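IPT/TIG domain-containing protein BACOVA_02650 (Bacteroides ovatus, PDB 5E7H) binds polysaccharide at the cell surface, probably capturing xyloglucan before it is transported into the periplasm for degradation. Local coordinates at residues A[32-37]-A[60-65]. Sequence-based numbering, arbitrary orientation.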
loop_
_atom_site.group_PDB
_atom_site.type_symbol
_atom_site.label_atom_id
_atom_site.label_comp_id
_atom_site.label_asym_id
_atom_site.label_seq_id
_atom_site.Cartn_x
_atom_site.Cartn_y
_atom_site.Cartn_z
ATOM N N VAL A 32 15.477 -11.676 13.036
ATOM C CA VAL A 32 14.619 -11.240 11.937
ATOM C C VAL A 32 15.450 -10.334 11.034
ATOM O O VAL A 32 15.830 -9.228 11.428
ATOM C CB VAL A 32 13.343 -10.500 12.425
ATOM C CG1 VAL A 32 12.540 -9.943 11.249
ATOM C CG2 VAL A 32 12.473 -11.446 13.245
ATOM N N ASN A 33 15.753 -10.826 9.834
ATOM C CA ASN A 33 16.585 -10.096 8.888
ATOM C C ASN A 33 15.733 -9.477 7.797
ATOM O O ASN A 33 14.886 -10.144 7.215
ATOM C CB ASN A 33 17.638 -11.005 8.261
ATOM C CG ASN A 33 18.481 -10.280 7.234
ATOM O OD1 ASN A 33 18.171 -10.301 6.056
ATOM N ND2 ASN A 33 19.536 -9.599 7.692
ATOM N N ILE A 34 15.967 -8.195 7.542
ATOM C CA ILE A 34 15.272 -7.451 6.513
ATOM C C ILE A 34 16.108 -7.302 5.247
ATOM O O ILE A 34 17.096 -6.562 5.233
ATOM C CB ILE A 34 14.896 -6.049 7.014
ATOM C CG1 ILE A 34 14.177 -6.099 8.368
ATOM C CG2 ILE A 34 14.022 -5.353 5.996
ATOM C CD1 ILE A 34 12.928 -6.981 8.450
ATOM N N ASN A 35 15.745 -8.071 4.218
ATOM C CA ASN A 35 16.298 -7.943 2.866
ATOM C C ASN A 35 17.808 -8.087 2.801
ATOM O O ASN A 35 18.435 -7.562 1.885
ATOM C CB ASN A 35 15.863 -6.599 2.243
ATOM C CG ASN A 35 14.376 -6.557 1.943
ATOM O OD1 ASN A 35 13.618 -7.412 2.413
ATOM N ND2 ASN A 35 13.952 -5.582 1.136
ATOM N N GLY A 36 18.364 -8.846 3.746
ATOM C CA GLY A 36 19.804 -9.043 3.887
ATOM C C GLY A 36 20.591 -7.735 4.062
ATOM O O GLY A 36 21.780 -7.661 3.736
ATOM N N GLU A 37 19.938 -6.724 4.628
ATOM C CA GLU A 37 20.586 -5.434 4.870
ATOM C C GLU A 37 20.763 -5.116 6.344
ATOM O O GLU A 37 21.788 -4.563 6.731
ATOM C CB GLU A 37 19.783 -4.320 4.213
ATOM C CG GLU A 37 19.816 -4.438 2.708
ATOM C CD GLU A 37 19.148 -3.291 1.988
ATOM O OE1 GLU A 37 19.003 -2.192 2.577
ATOM O OE2 GLU A 37 18.765 -3.502 0.818
ATOM N N GLN A 60 14.318 1.517 9.587
ATOM C CA GLN A 60 14.905 2.212 8.447
ATOM C C GLN A 60 14.407 1.517 7.185
ATOM O O GLN A 60 13.933 0.385 7.266
ATOM C CB GLN A 60 16.428 2.190 8.495
ATOM C CG GLN A 60 16.998 0.776 8.443
ATOM C CD GLN A 60 18.487 0.695 8.721
ATOM O OE1 GLN A 60 18.905 0.405 9.839
ATOM N NE2 GLN A 60 19.291 0.913 7.690
ATOM N N ALA A 61 14.492 2.197 6.045
ATOM C CA ALA A 61 14.076 1.610 4.764
ATOM C C ALA A 61 15.185 0.754 4.170
ATOM O O ALA A 61 16.321 1.198 4.070
ATOM C CB ALA A 61 13.696 2.687 3.789
ATOM N N PRO A 62 14.853 -0.471 3.740
ATOM C CA PRO A 62 15.765 -1.183 2.836
ATOM C C PRO A 62 16.069 -0.362 1.584
ATOM O O PRO A 62 15.179 0.323 1.092
ATOM C CB PRO A 62 14.973 -2.449 2.460
ATOM C CG PRO A 62 13.841 -2.527 3.414
ATOM C CD PRO A 62 13.556 -1.155 3.896
ATOM N N THR A 63 17.295 -0.466 1.070
ATOM C CA THR A 63 17.690 0.240 -0.139
ATOM C C THR A 63 17.416 -0.603 -1.383
ATOM O O THR A 63 17.440 -0.074 -2.492
ATOM C CB THR A 63 19.192 0.620 -0.114
ATOM O OG1 THR A 63 19.995 -0.555 -0.205
ATOM C CG2 THR A 63 19.551 1.361 1.183
ATOM N N GLN A 64 17.140 -1.897 -1.195
ATOM C CA GLN A 64 16.871 -2.825 -2.300
ATOM C C GLN A 64 15.732 -3.738 -1.909
ATOM O O GLN A 64 15.445 -3.911 -0.722
ATOM C CB GLN A 64 18.093 -3.674 -2.642
ATOM C CG GLN A 64 19.324 -2.886 -3.030
ATOM C CD GLN A 64 20.519 -3.778 -3.281
ATOM O OE1 GLN A 64 20.520 -4.958 -2.917
ATOM N NE2 GLN A 64 21.545 -3.218 -3.902
ATOM N N SER A 65 15.087 -4.331 -2.904
ATOM C CA SER A 65 14.089 -5.356 -2.671
ATOM C C SER A 65 14.754 -6.613 -2.083
ATOM O O SER A 65 15.967 -6.769 -2.113
ATOM C CB SER A 65 13.367 -5.697 -3.963
ATOM O OG SER A 65 14.293 -6.146 -4.941
HETATM O O HOH W 1 19.970 -5.880 -0.362
HETATM O O HOH W 2 18.714 0.225 4.876
#
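The carboxylate of E37 meets the backbone of T63 and Q64 with both oxygens. E37 OE1 takes the nearly straight bond, 2.9 Å from T63 N at 171°, through the lone pair on the side of its sister oxygen; E37 OE2 accepts a weak, bent one from Q64 N at 3.0 Å. With CG anti to the carbonyl carbon (chi1 -67°) and the chain extended from there, E37 carries the group across to these two successive amides; T63 OG1 lies 3.4 Å from both E37 OE1 and E37 OE2, a weak approach to either. Water continues the network: one molecule lies between E37 OE2 and Q64 OE1, while a second joins Q60 NE2 and A61 O and reaches E37 OE1 weakly. An alanine here would probably leave the T63 amide without its acceptor and the Q64 amide without its weak one, and take away the carboxylate that both waters reach. N35 supplies the reverse polarity: its ND2 donates to Q64 O at 2.9 Å, in the carbonyl plane and on a lone pair, and also bonds F83 O. P62 CB lies against the N35 amide, 3.6 Å from ND2; the apolar contact is P62 CG with I34 CG2 at 3.8 Å. Within the turn, N33 OD1 accepts from G36 N, an Asx motif, and E37 N bonds I34 O. The contact thus ties the turn between antiparallel strands 31-34 and 38-40 to the loop linking strands 53-57 and 68-72 in the IPT/TIG domain. I34 packs on I40, F56 and I68, whereas P62 meets Y84 and S65 OG bonds E87, beyond strand 75-78 in the chain.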